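Local structure of transcription factor inhibitor I-kappa-B-beta (Mus musculus, 1OY3) at residues 163-175 against 198-211. The protein inhibits NF-kappa-B by complexing with it and trapping it in the cytoplasm. Residues are numbered along the deposited sequence; the frame is centred on the assembly and turned at random.
Sequences HVAVIHKDAEMVR and LAVEAQAASVLELL
The guanidinium of R175 meets L210 obliquely, the two side chains crossing at about a right angle with NH1 3.7 Å from L210 CD1. One face of the guanidinium looks onto the carbonyl oxygen of A171, offset toward the rim, while E172 OE2 lies at its edge, in plane, in a salt bridge to NE that probably restrains the group, although NE meets OE2 from above the carboxylate plane. At the other end of the interface the imidazole of H163 is also approached obliquely, CD2 lying 3.5 Å from L198 CD1; ND1 and NE2 are engaged by T160 N and K186 O, which hold the ring in place. Between these ends the contact is apolar and illustrates how neighbouring repeats pack through small and branched side chains. V166 is the knob, set among L198, A199, V207 and L211. Its chi1 of -180° sets CG1 anti to the V166 backbone N and carries that methyl to 3.3 Å from A199 N, while CG2 faces V207 CG1 and, a little farther off, L211 CD1. I167 CD1 reaches across to both methyls of L198, 3.5 Å from L198 CD1. V207 splits its branches, CG1 meeting V166 CG1 and V174 CG2, and CG2 lying over the start of helix 171-180 at A171. L210 CD1 also packs against A171, 3.8 Å from A171 CB. At the turn, the K169 aliphatic chain rests on A202 and A204, its CG 3.7 Å from A202 CB. Both segments turn through Schellman motifs, at K169 and Q203, and the N-to-C directions of 171-175 and 205-211 lie 13° apart. Such side-by-side stacking of helix pairs, here ANK 4 on ANK 5, is the hallmark of the ankyrin-repeat fold.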
ATOM      1  N   HIS C 163      -5.837  -8.408  -0.226  1.00 11.88           N
ATOM      2  CA  HIS C 163      -5.251  -7.668  -1.339  1.00 12.63           C
ATOM      3  C   HIS C 163      -3.745  -7.837  -1.306  1.00 13.29           C
ATOM      4  O   HIS C 163      -3.114  -8.129  -2.320  1.00 14.34           O
ATOM      5  CB  HIS C 163      -5.567  -6.179  -1.217  1.00 10.17           C
ATOM      6  CG  HIS C 163      -6.996  -5.841  -1.462  1.00 14.25           C
ATOM      7  ND1 HIS C 163      -7.655  -4.857  -0.754  1.00 11.32           N
ATOM      8  CD2 HIS C 163      -7.890  -6.335  -2.349  1.00 12.46           C
ATOM      9  CE1 HIS C 163      -8.896  -4.763  -1.198  1.00 20.92           C
ATOM     10  NE2 HIS C 163      -9.064  -5.648  -2.165  1.00 13.28           N
ATOM     11  N   VAL C 164      -3.168  -7.642  -0.126  1.00 15.69           N
ATOM     12  CA  VAL C 164      -1.726  -7.776   0.041  1.00 18.22           C
ATOM     13  C   VAL C 164      -1.282  -9.203  -0.290  1.00 18.81           C
ATOM     14  O   VAL C 164      -0.349  -9.396  -1.063  1.00 17.60           O
ATOM     15  CB  VAL C 164      -1.299  -7.402   1.490  1.00 15.88           C
ATOM     16  CG1 VAL C 164       0.227  -7.373   1.612  1.00 12.12           C
ATOM     17  CG2 VAL C 164      -1.866  -6.032   1.850  1.00 21.77           C
ATOM     18  N   ALA C 165      -1.960 -10.208   0.265  1.00 16.17           N
ATOM     19  CA  ALA C 165      -1.571 -11.592  -0.010  1.00 16.05           C
ATOM     20  C   ALA C 165      -1.601 -11.903  -1.513  1.00 17.03           C
ATOM     21  O   ALA C 165      -0.728 -12.599  -2.026  1.00 17.73           O
ATOM     22  CB  ALA C 165      -2.466 -12.558   0.759  1.00  9.68           C
ATOM     23  N   VAL C 166      -2.593 -11.374  -2.222  1.00 15.53           N
ATOM     24  CA  VAL C 166      -2.692 -11.607  -3.661  1.00 17.71           C
ATOM     25  C   VAL C 166      -1.610 -10.795  -4.390  1.00 21.87           C
ATOM     26  O   VAL C 166      -0.910 -11.324  -5.254  1.00 20.03           O
ATOM     27  CB  VAL C 166      -4.080 -11.205  -4.218  1.00 19.28           C
ATOM     28  CG1 VAL C 166      -4.128 -11.475  -5.728  1.00 18.09           C
ATOM     29  CG2 VAL C 166      -5.189 -11.986  -3.505  1.00 13.59           C
ATOM     30  N   ILE C 167      -1.472  -9.516  -4.043  1.00 24.16           N
ATOM     31  CA  ILE C 167      -0.454  -8.680  -4.680  1.00 20.78           C
ATOM     32  C   ILE C 167       0.886  -9.406  -4.619  1.00 21.70           C
ATOM     33  O   ILE C 167       1.670  -9.371  -5.565  1.00 18.69           O
ATOM     34  CB  ILE C 167      -0.278  -7.311  -3.973  1.00 23.89           C
ATOM     35  CG1 ILE C 167      -1.580  -6.510  -4.015  1.00 28.59           C
ATOM     36  CG2 ILE C 167       0.857  -6.530  -4.633  1.00 24.31           C
ATOM     37  CD1 ILE C 167      -2.177  -6.382  -5.374  1.00 31.89           C
ATOM     38  N   HIS C 168       1.143 -10.070  -3.496  1.00 18.06           N
ATOM     39  CA  HIS C 168       2.386 -10.801  -3.332  1.00 19.22           C
ATOM     40  C   HIS C 168       2.316 -12.242  -3.802  1.00 17.75           C
ATOM     41  O   HIS C 168       3.167 -13.042  -3.437  1.00 21.64           O
ATOM     42  CB  HIS C 168       2.852 -10.781  -1.873  1.00 24.10           C
ATOM     43  CG  HIS C 168       3.282  -9.430  -1.388  1.00 18.28           C
ATOM     44  ND1 HIS C 168       2.407  -8.372  -1.255  1.00 22.36           N
ATOM     45  CD2 HIS C 168       4.493  -8.969  -0.992  1.00 19.17           C
ATOM     46  CE1 HIS C 168       3.060  -7.319  -0.797  1.00 18.06           C
ATOM     47  NE2 HIS C 168       4.327  -7.653  -0.631  1.00 21.93           N
ATOM     48  N   LYS C 169       1.312 -12.574  -4.609  1.00 20.09           N
ATOM     49  CA  LYS C 169       1.172 -13.924  -5.153  1.00 21.71           C
ATOM     50  C   LYS C 169       1.451 -14.980  -4.085  1.00 22.76           C
ATOM     51  O   LYS C 169       2.216 -15.919  -4.307  1.00 24.10           O
ATOM     52  CB  LYS C 169       2.149 -14.116  -6.320  1.00 22.86           C
ATOM     53  CG  LYS C 169       2.137 -12.980  -7.345  1.00 25.57           C
ATOM     54  CD  LYS C 169       3.187 -13.198  -8.441  1.00 32.58           C
ATOM     55  CE  LYS C 169       4.583 -13.380  -7.846  1.00 38.77           C
ATOM     56  NZ  LYS C 169       5.641 -13.702  -8.859  1.00 41.68           N
ATOM     57  N   ASP C 170       0.822 -14.822  -2.927  1.00 20.46           N
ATOM     58  CA  ASP C 170       1.015 -15.742  -1.820  1.00 20.31           C
ATOM     59  C   ASP C 170      -0.210 -16.655  -1.680  1.00 18.96           C
ATOM     60  O   ASP C 170      -1.159 -16.349  -0.956  1.00 15.42           O
ATOM     61  CB  ASP C 170       1.254 -14.929  -0.553  1.00 24.70           C
ATOM     62  CG  ASP C 170       1.668 -15.782   0.617  1.00 28.11           C
ATOM     63  OD1 ASP C 170       2.185 -15.214   1.600  1.00 32.95           O
ATOM     64  OD2 ASP C 170       1.471 -17.012   0.556  1.00 30.95           O
ATOM     65  N   ALA C 171      -0.175 -17.780  -2.389  1.00 15.62           N
ATOM     66  CA  ALA C 171      -1.264 -18.741  -2.399  1.00 16.91           C
ATOM     67  C   ALA C 171      -1.557 -19.287  -1.009  1.00 16.16           C
ATOM     68  O   ALA C 171      -2.712 -19.398  -0.605  1.00 14.39           O
ATOM     69  CB  ALA C 171      -0.929 -19.882  -3.352  1.00 16.64           C
ATOM     70  N   GLU C 172      -0.501 -19.641  -0.287  1.00 17.08           N
ATOM     71  CA  GLU C 172      -0.652 -20.161   1.055  1.00 14.88           C
ATOM     72  C   GLU C 172      -1.370 -19.138   1.947  1.00 15.14           C
ATOM     73  O   GLU C 172      -2.281 -19.490   2.712  1.00 13.56           O
ATOM     74  CB  GLU C 172       0.714 -20.498   1.644  1.00 23.63           C
ATOM     75  CG  GLU C 172       0.780 -21.886   2.239  1.00 33.05           C
ATOM     76  CD  GLU C 172      -0.501 -22.259   2.964  1.00 41.12           C
ATOM     77  OE1 GLU C 172      -0.866 -21.566   3.938  1.00 47.96           O
ATOM     78  OE2 GLU C 172      -1.146 -23.246   2.553  1.00 42.42           O
ATOM     79  N   MET C 173      -0.978 -17.872   1.846  1.00 13.63           N
ATOM     80  CA  MET C 173      -1.613 -16.841   2.670  1.00 16.02           C
ATOM     81  C   MET C 173      -3.060 -16.615   2.239  1.00 14.44           C
ATOM     82  O   MET C 173      -3.928 -16.360   3.074  1.00 14.95           O
ATOM     83  CB  MET C 173      -0.853 -15.511   2.604  1.00  8.12           C
ATOM     84  CG  MET C 173      -1.372 -14.497   3.651  1.00 13.42           C
ATOM     85  SD  MET C 173      -1.030 -15.018   5.378  1.00 16.74           S
ATOM     86  CE  MET C 173       0.679 -14.402   5.509  1.00 14.58           C
ATOM     87  N   VAL C 174      -3.315 -16.712   0.937  1.00 13.37           N
ATOM     88  CA  VAL C 174      -4.669 -16.535   0.423  1.00 16.70           C
ATOM     89  C   VAL C 174      -5.554 -17.624   1.038  1.00 17.33           C
ATOM     90  O   VAL C 174      -6.684 -17.362   1.452  1.00 18.97           O
ATOM     91  CB  VAL C 174      -4.704 -16.650  -1.125  1.00 16.11           C
ATOM     92  CG1 VAL C 174      -6.151 -16.682  -1.632  1.00 17.80           C
ATOM     93  CG2 VAL C 174      -3.973 -15.481  -1.739  1.00 22.87           C
ATOM     94  N   ARG C 175      -5.028 -18.843   1.108  1.00 22.60           N
ATOM     95  CA  ARG C 175      -5.777 -19.954   1.686  1.00 21.60           C
ATOM     96  C   ARG C 175      -6.179 -19.687   3.140  1.00 20.17           C
ATOM     97  O   ARG C 175      -7.338 -19.886   3.512  1.00 18.43           O
ATOM     98  CB  ARG C 175      -4.971 -21.258   1.567  1.00 22.81           C
ATOM     99  CG  ARG C 175      -5.118 -21.928   0.199  1.00 22.98           C
ATOM    100  CD  ARG C 175      -4.477 -23.298   0.148  1.00 26.41           C
ATOM    101  NE  ARG C 175      -3.036 -23.222  -0.050  1.00 33.54           N
ATOM    102  CZ  ARG C 175      -2.435 -23.380  -1.226  1.00 37.62           C
ATOM    103  NH1 ARG C 175      -3.160 -23.635  -2.312  1.00 36.91           N
ATOM    104  NH2 ARG C 175      -1.115 -23.270  -1.318  1.00 35.16           N
ATOM    105  N   LEU C 198      -6.490  -8.279  -9.034  1.00 16.68           N
ATOM    106  CA  LEU C 198      -5.112  -8.230  -8.571  1.00 19.98           C
ATOM    107  C   LEU C 198      -4.365  -9.495  -8.956  1.00 20.72           C
ATOM    108  O   LEU C 198      -3.214  -9.438  -9.368  1.00 21.15           O
ATOM    109  CB  LEU C 198      -5.054  -8.017  -7.053  1.00 18.60           C
ATOM    110  CG  LEU C 198      -5.757  -6.733  -6.599  1.00 16.98           C
ATOM    111  CD1 LEU C 198      -5.698  -6.618  -5.093  1.00 28.01           C
ATOM    112  CD2 LEU C 198      -5.110  -5.527  -7.251  1.00 20.98           C
ATOM    113  N   ALA C 199      -5.016 -10.641  -8.831  1.00 22.02           N
ATOM    114  CA  ALA C 199      -4.358 -11.889  -9.184  1.00 24.15           C
ATOM    115  C   ALA C 199      -4.001 -11.881 -10.665  1.00 22.73           C
ATOM    116  O   ALA C 199      -2.935 -12.351 -11.052  1.00 26.80           O
ATOM    117  CB  ALA C 199      -5.256 -13.071  -8.862  1.00 22.44           C
ATOM    118  N   VAL C 200      -4.890 -11.335 -11.490  1.00 23.36           N
ATOM    119  CA  VAL C 200      -4.634 -11.272 -12.926  1.00 27.28           C
ATOM    120  C   VAL C 200      -3.443 -10.344 -13.190  1.00 27.87           C
ATOM    121  O   VAL C 200      -2.548 -10.671 -13.974  1.00 26.63           O
ATOM    122  CB  VAL C 200      -5.881 -10.781 -13.694  1.00 28.32           C
ATOM    123  CG1 VAL C 200      -5.580 -10.686 -15.181  1.00 30.34           C
ATOM    124  CG2 VAL C 200      -7.020 -11.745 -13.474  1.00 29.14           C
ATOM    125  N   GLU C 201      -3.420  -9.196 -12.520  1.00 27.22           N
ATOM    126  CA  GLU C 201      -2.312  -8.269 -12.681  1.00 29.76           C
ATOM    127  C   GLU C 201      -1.028  -8.943 -12.225  1.00 27.89           C
ATOM    128  O   GLU C 201       0.032  -8.740 -12.814  1.00 27.96           O
ATOM    129  CB  GLU C 201      -2.545  -7.000 -11.862  1.00 33.07           C
ATOM    130  CG  GLU C 201      -3.673  -6.138 -12.398  1.00 39.37           C
ATOM    131  CD  GLU C 201      -3.588  -4.700 -11.925  1.00 43.47           C
ATOM    132  OE1 GLU C 201      -4.349  -3.857 -12.452  1.00 45.72           O
ATOM    133  OE2 GLU C 201      -2.763  -4.415 -11.028  1.00 42.17           O
ATOM    134  N   ALA C 202      -1.140  -9.762 -11.182  1.00 26.39           N
ATOM    135  CA  ALA C 202       0.003 -10.483 -10.621  1.00 24.27           C
ATOM    136  C   ALA C 202       0.389 -11.702 -11.453  1.00 25.65           C
ATOM    137  O   ALA C 202       1.413 -12.337 -11.188  1.00 26.68           O
ATOM    138  CB  ALA C 202      -0.320 -10.924  -9.201  1.00 19.85           C
ATOM    139  N   GLN C 203      -0.438 -12.022 -12.449  1.00 25.53           N
ATOM    140  CA  GLN C 203      -0.226 -13.178 -13.319  1.00 28.44           C
ATOM    141  C   GLN C 203      -0.038 -14.435 -12.458  1.00 28.62           C
ATOM    142  O   GLN C 203       0.677 -15.362 -12.836  1.00 29.60           O
ATOM    143  CB  GLN C 203       0.998 -12.957 -14.226  1.00 30.51           C
ATOM    144  CG  GLN C 203       0.902 -11.733 -15.145  1.00 33.60           C
ATOM    145  CD  GLN C 203      -0.152 -11.881 -16.233  1.00 39.04           C
ATOM    146  OE1 GLN C 203       0.046 -12.593 -17.222  1.00 39.83           O
ATOM    147  NE2 GLN C 203      -1.283 -11.211 -16.052  1.00 43.91           N
ATOM    148  N   ALA C 204      -0.672 -14.450 -11.288  1.00 29.03           N
ATOM    149  CA  ALA C 204      -0.578 -15.595 -10.392  1.00 30.76           C
ATOM    150  C   ALA C 204      -1.804 -16.473 -10.625  1.00 31.22           C
ATOM    151  O   ALA C 204      -2.836 -16.321  -9.967  1.00 33.33           O
ATOM    152  CB  ALA C 204      -0.514 -15.125  -8.940  1.00 25.56           C
ATOM    153  N   ALA C 205      -1.674 -17.393 -11.574  1.00 29.34           N
ATOM    154  CA  ALA C 205      -2.757 -18.297 -11.948  1.00 31.04           C
ATOM    155  C   ALA C 205      -3.296 -19.157 -10.810  1.00 29.42           C
ATOM    156  O   ALA C 205      -4.513 -19.324 -10.683  1.00 27.33           O
ATOM    157  CB  ALA C 205      -2.306 -19.193 -13.105  1.00 29.55           C
ATOM    158  N   SER C 206      -2.401 -19.709  -9.996  1.00 26.98           N
ATOM    159  CA  SER C 206      -2.814 -20.568  -8.887  1.00 30.30           C
ATOM    160  C   SER C 206      -3.630 -19.781  -7.858  1.00 26.00           C
ATOM    161  O   SER C 206      -4.561 -20.308  -7.249  1.00 29.88           O
ATOM    162  CB  SER C 206      -1.591 -21.193  -8.214  1.00 27.68           C
ATOM    163  OG  SER C 206      -0.957 -20.265  -7.353  1.00 43.22           O
ATOM    164  N   VAL C 207      -3.274 -18.513  -7.672  1.00 29.25           N
ATOM    165  CA  VAL C 207      -3.985 -17.646  -6.745  1.00 23.98           C
ATOM    166  C   VAL C 207      -5.329 -17.313  -7.384  1.00 21.26           C
ATOM    167  O   VAL C 207      -6.365 -17.295  -6.714  1.00 19.86           O
ATOM    168  CB  VAL C 207      -3.175 -16.344  -6.470  1.00 22.60           C
ATOM    169  CG1 VAL C 207      -4.039 -15.317  -5.734  1.00 19.85           C
ATOM    170  CG2 VAL C 207      -1.947 -16.678  -5.642  1.00 22.44           C
ATOM    171  N   LEU C 208      -5.308 -17.057  -8.687  1.00 20.35           N
ATOM    172  CA  LEU C 208      -6.534 -16.742  -9.416  1.00 26.41           C
ATOM    173  C   LEU C 208      -7.511 -17.902  -9.246  1.00 24.83           C
ATOM    174  O   LEU C 208      -8.711 -17.701  -9.000  1.00 22.28           O
ATOM    175  CB  LEU C 208      -6.225 -16.540 -10.902  1.00 24.06           C
ATOM    176  CG  LEU C 208      -7.404 -16.313 -11.850  1.00 27.25           C
ATOM    177  CD1 LEU C 208      -8.165 -15.054 -11.439  1.00 23.80           C
ATOM    178  CD2 LEU C 208      -6.884 -16.189 -13.281  1.00 22.55           C
ATOM    179  N   GLU C 209      -6.989 -19.118  -9.355  1.00 25.94           N
ATOM    180  CA  GLU C 209      -7.821 -20.310  -9.212  1.00 29.39           C
ATOM    181  C   GLU C 209      -8.364 -20.463  -7.803  1.00 26.76           C
ATOM    182  O   GLU C 209      -9.553 -20.744  -7.626  1.00 28.64           O
ATOM    183  CB  GLU C 209      -7.046 -21.568  -9.598  1.00 34.02           C
ATOM    184  CG  GLU C 209      -7.845 -22.849  -9.374  1.00 42.69           C
ATOM    185  CD  GLU C 209      -7.302 -24.019 -10.161  1.00 47.26           C
ATOM    186  OE1 GLU C 209      -6.123 -24.384  -9.960  1.00 46.08           O
ATOM    187  OE2 GLU C 209      -8.061 -24.574 -10.990  1.00 54.44           O
ATOM    188  N   LEU C 210      -7.502 -20.293  -6.800  1.00 24.77           N
ATOM    189  CA  LEU C 210      -7.956 -20.402  -5.411  1.00 22.37           C
ATOM    190  C   LEU C 210      -9.148 -19.478  -5.232  1.00 21.85           C
ATOM    191  O   LEU C 210     -10.203 -19.889  -4.748  1.00 24.85           O
ATOM    192  CB  LEU C 210      -6.847 -19.999  -4.429  1.00 21.07           C
ATOM    193  CG  LEU C 210      -5.735 -21.022  -4.173  1.00 28.67           C
ATOM    194  CD1 LEU C 210      -4.695 -20.439  -3.209  1.00 26.00           C
ATOM    195  CD2 LEU C 210      -6.343 -22.306  -3.603  1.00 23.34           C
ATOM    196  N   LEU C 211      -8.979 -18.224  -5.637  1.00 21.99           N
ATOM    197  CA  LEU C 211     -10.054 -17.250  -5.528  1.00 20.33           C
ATOM    198  C   LEU C 211     -11.296 -17.753  -6.259  1.00 22.45           C
ATOM    199  O   LEU C 211     -12.403 -17.746  -5.710  1.00 21.66           O
ATOM    200  CB  LEU C 211      -9.609 -15.910  -6.126  1.00 21.02           C
ATOM    201  CG  LEU C 211      -8.532 -15.181  -5.316  1.00 16.64           C
ATOM    202  CD1 LEU C 211      -7.982 -14.002  -6.096  1.00 17.84           C
ATOM    203  CD2 LEU C 211      -9.144 -14.732  -3.995  1.00 15.48           C
TER